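Local coordinates for uncharacterized protein YycE (Bacillus subtilis, PDB 1TWU) that is of unknown function but belongs to the vicinal oxygen chelate (VOC) superfamily and is a putative relative of glyoxalase and fosfomycin resistance proteins, at residues D23-F28 / E121-W126; D78-F83 / G125-F130. One frame throughout, in Å; residues are numbered along the deposited sequence.

Contact 1: residues D23-F28 / E121-W126; sequences DEIIRF and EDPDGW
Ile25 and Phe28, one turn apart on helix 22-32, face the type I beta turn Asp122-Gly125, and the backbones come nearest at Ile25 and Pro123, whose CA atoms lie 6.0 Å apart. The ring of Pro123 supplies most of the turn's contact surface: its CG rests 3.4 Å from Glu24 O, its CB lies near Ile25 CD1, and its CD comes within 3.5 Å of Phe28 CB. With CG anti to the backbone N (chi1 178°), the Phe28 ring extends past the proline to Asp122, whose CB sits over one ring face, 3.8 Å from the centroid, a CH-pi contact. Ile25 CD1 reaches Asp124 OD2 at 3.3 Å, crossing that side chain at about a right angle. Asp122 OD1 forms an Asx turn by accepting from Asp124 N at 2.8 Å; Trp126 N bonds to the same oxygen from the opposite face of the carboxylate. Tyr29 OH bonds Asp122 OD2, Gln21 NE2 bonds Asp124 OD1, and Thr19 OG1 bonds Asp124 OD2, the oxygen touching Ile25. With Asp122 and Asp124 thus engaged, no hydrogen bond joins the segments; helix and turn meet by van der Waals contact, including carbon against oxygen.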
loop_
_atom_site.group_PDB
_atom_site.type_symbol
_atom_site.label_atom_id
_atom_site.label_comp_id
_atom_site.label_asym_id
_atom_site.label_seq_id
_atom_site.Cartn_x
_atom_site.Cartn_y
_atom_site.Cartn_z
ATOM N N ASP A 23 -3.580 -17.113 -8.306
ATOM C CA ASP A 23 -2.635 -17.583 -9.302
ATOM C C ASP A 23 -2.349 -16.487 -10.317
ATOM O O ASP A 23 -1.212 -16.328 -10.759
ATOM C CB ASP A 23 -3.165 -18.829 -10.000
ATOM C CG ASP A 23 -3.158 -20.050 -9.092
ATOM O OD1 ASP A 23 -2.119 -20.308 -8.434
ATOM O OD2 ASP A 23 -4.192 -20.755 -9.041
ATOM N N GLU A 24 -3.380 -15.731 -10.685
ATOM C CA GLU A 24 -3.217 -14.634 -11.633
ATOM C C GLU A 24 -2.334 -13.556 -11.015
ATOM O O GLU A 24 -1.486 -12.963 -11.687
ATOM C CB GLU A 24 -4.573 -14.033 -11.987
ATOM C CG GLU A 24 -5.374 -14.902 -12.909
ATOM C CD GLU A 24 -4.573 -15.322 -14.129
ATOM O OE1 GLU A 24 -3.868 -14.469 -14.712
ATOM O OE2 GLU A 24 -4.653 -16.508 -14.510
ATOM N N ILE A 25 -2.557 -13.312 -9.729
ATOM C CA ILE A 25 -1.794 -12.332 -8.973
ATOM C C ILE A 25 -0.314 -12.738 -8.954
ATOM O O ILE A 25 0.574 -11.898 -9.140
ATOM C CB ILE A 25 -2.349 -12.221 -7.522
ATOM C CG1 ILE A 25 -3.709 -11.519 -7.544
ATOM C CG2 ILE A 25 -1.367 -11.502 -6.625
ATOM C CD1 ILE A 25 -3.670 -10.077 -8.032
ATOM N N ILE A 26 -0.054 -14.026 -8.744
ATOM C CA ILE A 26 1.314 -14.530 -8.710
ATOM C C ILE A 26 2.016 -14.359 -10.062
ATOM O O ILE A 26 3.193 -13.986 -10.117
ATOM C CB ILE A 26 1.339 -16.015 -8.288
ATOM C CG1 ILE A 26 0.889 -16.130 -6.833
ATOM C CG2 ILE A 26 2.733 -16.592 -8.456
ATOM C CD1 ILE A 26 0.712 -17.550 -6.352
ATOM N N ARG A 27 1.294 -14.626 -11.148
ATOM C CA ARG A 27 1.865 -14.468 -12.480
ATOM C C ARG A 27 2.273 -13.017 -12.738
ATOM O O ARG A 27 3.343 -12.753 -13.283
ATOM C CB ARG A 27 0.871 -14.911 -13.554
ATOM C CG ARG A 27 1.374 -14.649 -14.971
ATOM C CD ARG A 27 0.461 -15.272 -16.003
ATOM N NE ARG A 27 0.983 -15.187 -17.368
ATOM C CZ ARG A 27 0.793 -14.162 -18.192
ATOM N NH1 ARG A 27 0.089 -13.109 -17.807
ATOM N NH2 ARG A 27 1.289 -14.206 -19.420
ATOM N N PHE A 28 1.419 -12.079 -12.341
ATOM C CA PHE A 28 1.702 -10.662 -12.542
ATOM C C PHE A 28 2.885 -10.184 -11.706
ATOM O O PHE A 28 3.832 -9.585 -12.231
ATOM C CB PHE A 28 0.475 -9.816 -12.179
ATOM C CG PHE A 28 0.696 -8.324 -12.313
ATOM C CD1 PHE A 28 0.582 -7.692 -13.551
ATOM C CD2 PHE A 28 1.034 -7.552 -11.203
ATOM C CE1 PHE A 28 0.801 -6.313 -13.681
ATOM C CE2 PHE A 28 1.257 -6.180 -11.321
ATOM C CZ PHE A 28 1.139 -5.558 -12.564
ATOM N N GLU A 121 -2.659 -2.070 -15.258
ATOM C CA GLU A 121 -3.542 -2.632 -14.234
ATOM C C GLU A 121 -3.115 -4.049 -13.891
ATOM O O GLU A 121 -2.752 -4.824 -14.777
ATOM C CB GLU A 121 -4.989 -2.678 -14.706
ATOM C CG GLU A 121 -5.622 -1.345 -14.960
ATOM C CD GLU A 121 -7.119 -1.477 -15.163
ATOM O OE1 GLU A 121 -7.535 -2.360 -15.947
ATOM O OE2 GLU A 121 -7.875 -0.700 -14.539
ATOM N N ASP A 122 -3.152 -4.393 -12.606
ATOM C CA ASP A 122 -2.780 -5.741 -12.207
ATOM C C ASP A 122 -4.038 -6.587 -12.427
ATOM O O ASP A 122 -5.082 -6.046 -12.790
ATOM C CB ASP A 122 -2.253 -5.746 -10.752
ATOM C CG ASP A 122 -3.348 -5.833 -9.693
ATOM O OD1 ASP A 122 -4.538 -5.570 -9.975
ATOM O OD2 ASP A 122 -2.992 -6.157 -8.538
ATOM N N PRO A 123 -3.956 -7.915 -12.241
ATOM C CA PRO A 123 -5.129 -8.771 -12.450
ATOM C C PRO A 123 -6.450 -8.313 -11.810
ATOM O O PRO A 123 -7.530 -8.603 -12.338
ATOM C CB PRO A 123 -4.663 -10.123 -11.912
ATOM C CG PRO A 123 -3.204 -10.103 -12.198
ATOM C CD PRO A 123 -2.807 -8.713 -11.783
ATOM N N ASP A 124 -6.372 -7.598 -10.689
ATOM C CA ASP A 124 -7.582 -7.148 -10.013
ATOM C C ASP A 124 -7.883 -5.665 -10.119
ATOM O O ASP A 124 -8.656 -5.129 -9.325
ATOM C CB ASP A 124 -7.562 -7.567 -8.540
ATOM C CG ASP A 124 -7.666 -9.074 -8.363
ATOM O OD1 ASP A 124 -8.497 -9.698 -9.064
ATOM O OD2 ASP A 124 -6.929 -9.633 -7.521
ATOM N N GLY A 125 -7.265 -5.001 -11.092
ATOM C CA GLY A 125 -7.538 -3.593 -11.311
ATOM C C GLY A 125 -6.787 -2.573 -10.488
ATOM O O GLY A 125 -7.133 -1.391 -10.516
ATOM N N TRP A 126 -5.786 -3.010 -9.732
ATOM C CA TRP A 126 -5.004 -2.065 -8.950
ATOM C C TRP A 126 -4.133 -1.362 -9.988
ATOM O O TRP A 126 -3.611 -2.012 -10.891
ATOM C CB TRP A 126 -4.141 -2.799 -7.916
ATOM C CG TRP A 126 -3.622 -1.897 -6.819
ATOM C CD1 TRP A 126 -4.093 -0.650 -6.480
ATOM C CD2 TRP A 126 -2.568 -2.189 -5.890
ATOM N NE1 TRP A 126 -3.397 -0.157 -5.403
ATOM C CE2 TRP A 126 -2.457 -1.079 -5.021
ATOM C CE3 TRP A 126 -1.711 -3.283 -5.705
ATOM C CZ2 TRP A 126 -1.521 -1.034 -3.981
ATOM C CZ3 TRP A 126 -0.784 -3.239 -4.670
ATOM C CH2 TRP A 126 -0.697 -2.121 -3.823
#

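Contact 2: residues D78-F83 / G125-F130; sequences DSLLVF and GWRIVF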
loop_
_atom_site.group_PDB
_atom_site.type_symbol
_atom_site.label_atom_id
_atom_site.label_comp_id
_atom_site.label_asym_id
_atom_site.label_seq_id
_atom_site.Cartn_x
_atom_site.Cartn_y
_atom_site.Cartn_z
ATOM N N ASP A 78 -8.026 5.910 -8.847
ATOM C CA ASP A 78 -7.101 6.773 -8.120
ATOM C C ASP A 78 -6.332 6.027 -7.026
ATOM O O ASP A 78 -5.577 6.631 -6.263
ATOM C CB ASP A 78 -7.843 7.954 -7.489
ATOM C CG ASP A 78 -8.319 8.966 -8.514
ATOM O OD1 ASP A 78 -7.716 9.040 -9.605
ATOM O OD2 ASP A 78 -9.282 9.705 -8.217
ATOM N N SER A 79 -6.542 4.719 -6.940
ATOM C CA SER A 79 -5.849 3.899 -5.953
ATOM C C SER A 79 -4.631 3.324 -6.683
ATOM O O SER A 79 -4.756 2.419 -7.519
ATOM C CB SER A 79 -6.770 2.791 -5.454
ATOM O OG SER A 79 -6.238 2.221 -4.280
ATOM N N LEU A 80 -3.456 3.867 -6.360
ATOM C CA LEU A 80 -2.209 3.498 -7.020
ATOM C C LEU A 80 -1.089 2.888 -6.172
ATOM O O LEU A 80 -1.070 2.983 -4.941
ATOM C CB LEU A 80 -1.611 4.743 -7.690
ATOM C CG LEU A 80 -2.245 5.624 -8.777
ATOM C CD1 LEU A 80 -3.663 5.213 -9.099
ATOM C CD2 LEU A 80 -2.164 7.080 -8.317
ATOM N N LEU A 81 -0.153 2.264 -6.882
ATOM C CA LEU A 81 1.074 1.711 -6.317
ATOM C C LEU A 81 2.070 2.305 -7.309
ATOM O O LEU A 81 2.126 1.887 -8.464
ATOM C CB LEU A 81 1.130 0.180 -6.376
ATOM C CG LEU A 81 2.522 -0.369 -6.001
ATOM C CD1 LEU A 81 2.931 0.148 -4.632
ATOM C CD2 LEU A 81 2.523 -1.890 -6.004
ATOM N N VAL A 82 2.828 3.301 -6.871
ATOM C CA VAL A 82 3.769 3.962 -7.758
ATOM C C VAL A 82 5.235 3.575 -7.587
ATOM O O VAL A 82 5.794 3.633 -6.488
ATOM C CB VAL A 82 3.667 5.499 -7.624
ATOM C CG1 VAL A 82 4.477 6.167 -8.729
ATOM C CG2 VAL A 82 2.214 5.940 -7.687
ATOM N N PHE A 83 5.851 3.174 -8.695
ATOM C CA PHE A 83 7.260 2.814 -8.717
ATOM C C PHE A 83 7.975 3.948 -9.442
ATOM O O PHE A 83 7.697 4.198 -10.613
ATOM C CB PHE A 83 7.473 1.520 -9.500
ATOM C CG PHE A 83 7.090 0.272 -8.750
ATOM C CD1 PHE A 83 7.862 -0.179 -7.681
ATOM C CD2 PHE A 83 5.971 -0.470 -9.132
ATOM C CE1 PHE A 83 7.529 -1.354 -7.008
ATOM C CE2 PHE A 83 5.630 -1.644 -8.464
ATOM C CZ PHE A 83 6.411 -2.089 -7.399
ATOM N N GLY A 125 -7.265 -5.001 -11.092
ATOM C CA GLY A 125 -7.538 -3.593 -11.311
ATOM C C GLY A 125 -6.787 -2.573 -10.488
ATOM O O GLY A 125 -7.133 -1.391 -10.516
ATOM N N TRP A 126 -5.786 -3.010 -9.732
ATOM C CA TRP A 126 -5.004 -2.065 -8.950
ATOM C C TRP A 126 -4.133 -1.362 -9.988
ATOM O O TRP A 126 -3.611 -2.012 -10.891
ATOM C CB TRP A 126 -4.141 -2.799 -7.916
ATOM C CG TRP A 126 -3.622 -1.897 -6.819
ATOM C CD1 TRP A 126 -4.093 -0.650 -6.480
ATOM C CD2 TRP A 126 -2.568 -2.189 -5.890
ATOM N NE1 TRP A 126 -3.397 -0.157 -5.403
ATOM C CE2 TRP A 126 -2.457 -1.079 -5.021
ATOM C CE3 TRP A 126 -1.711 -3.283 -5.705
ATOM C CZ2 TRP A 126 -1.521 -1.034 -3.981
ATOM C CZ3 TRP A 126 -0.784 -3.239 -4.670
ATOM C CH2 TRP A 126 -0.697 -2.121 -3.823
ATOM N N ARG A 127 -4.008 -0.041 -9.880
ATOM C CA ARG A 127 -3.216 0.741 -10.829
ATOM C C ARG A 127 -1.726 0.757 -10.464
ATOM O O ARG A 127 -1.317 1.378 -9.481
ATOM C CB ARG A 127 -3.742 2.186 -10.898
ATOM C CG ARG A 127 -5.175 2.351 -11.427
ATOM C CD ARG A 127 -5.272 1.998 -12.896
ATOM N NE ARG A 127 -6.643 2.029 -13.410
ATOM C CZ ARG A 127 -7.226 3.084 -13.978
ATOM N NH1 ARG A 127 -6.576 4.230 -14.115
ATOM N NH2 ARG A 127 -8.460 2.978 -14.445
ATOM N N ILE A 128 -0.922 0.065 -11.261
ATOM C CA ILE A 128 0.515 0.015 -11.027
ATOM C C ILE A 128 1.164 1.071 -11.935
ATOM O O ILE A 128 1.164 0.956 -13.167
ATOM C CB ILE A 128 1.090 -1.397 -11.339
ATOM C CG1 ILE A 128 0.197 -2.477 -10.716
ATOM C CG2 ILE A 128 2.507 -1.525 -10.781
ATOM C CD1 ILE A 128 -0.033 -2.310 -9.230
ATOM N N VAL A 129 1.712 2.109 -11.317
ATOM C CA VAL A 129 2.328 3.190 -12.069
ATOM C C VAL A 129 3.849 3.166 -12.035
ATOM O O VAL A 129 4.470 2.899 -11.006
ATOM C CB VAL A 129 1.831 4.566 -11.547
ATOM C CG1 VAL A 129 2.306 5.695 -12.468
ATOM C CG2 VAL A 129 0.318 4.555 -11.448
ATOM N N PHE A 130 4.441 3.436 -13.188
ATOM C CA PHE A 130 5.887 3.503 -13.325
ATOM C C PHE A 130 6.171 4.940 -13.774
ATOM O O PHE A 130 5.907 5.312 -14.921
ATOM C CB PHE A 130 6.346 2.475 -14.360
ATOM C CG PHE A 130 6.011 1.063 -13.977
ATOM C CD1 PHE A 130 6.898 0.302 -13.217
ATOM C CD2 PHE A 130 4.780 0.511 -14.322
ATOM C CE1 PHE A 130 6.564 -0.991 -12.800
ATOM C CE2 PHE A 130 4.435 -0.775 -13.913
ATOM C CZ PHE A 130 5.329 -1.529 -13.148
HETATM O O HOH W 1 -3.362 2.228 -3.358
#
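Leu81 and Ile128 lie side by side in the parallel pairing of strands 80-84 and 127-131, the first outermost within this chain and the second its neighbour in the four-stranded mixed sheet of a beta-alpha-beta-beta-beta module, the repeated unit of the VOC fold. The short strand segments run 4.7 Å apart at closest approach, their directions 21° apart. Three firm bonds define the ladder: Leu81 N to Arg127 O, Val129 N to Leu81 O, and Phe83 N to Val129 O, the last 2.7 Å long and nearly straight at 176°. A fourth, from Arg127 N to Ser79 O, is weak.

On one face, Leu80 fits between Arg127 and Val129: its CD1 lies 3.5 Å from Arg127 CB, while its CG meets Val129 CG2. Val82 runs beside Val129 in the same direction, and Trp113 of helix 111-114 packs against this aliphatic surface. On the other face, Leu81 CB projects over the six-membered ring of Trp126, 3.9 Å from its centroid, and Ile128 CD1 fills the flank of the same leucine. Ile128 CG2 fits at the edge of the Phe83 ring, 3.9 Å from CE2. Phe83 and Phe130 continue the row with planes only 17° apart, but with centroids 5.6 Å apart the rings are displaced along each other with little stacking. Helix 88-100 packs on Phe130, whereas Phe5 and Phe8 of the second subunit meet Phe83 edge-to-face. Residues Leu80 to Phe83 also pair antiparallel with a strand of that subunit, carrying the sheet across the interface.

Where the ladder begins, one water lies in the plane of the Trp126 indole, accepting from NE1 at 3.1 Å, donating to Leu80 O and bonding Ser79 OG.

Overall arrangement
The centres of contacts 1 and 2 lie about 12 Å apart, and both use the chain around Gly125 and Trp126, where the turn of contact 1 runs directly into the strand of contact 2. In sequence order come 23-28, 78-83, 121-126 and 125-130, so each contact joins an earlier segment to the final hairpin. Contact 1 brings helix 22-32 of the N-terminal half to this hairpin, while contact 2 lies within the C-terminal sheet. Ile128 packs against Phe28 and Asp122, and Glu121 forms a salt bridge with Arg127. The hairpin thus connects the two halves, and strand 80-84, its partner in contact 2, also borders the second subunit.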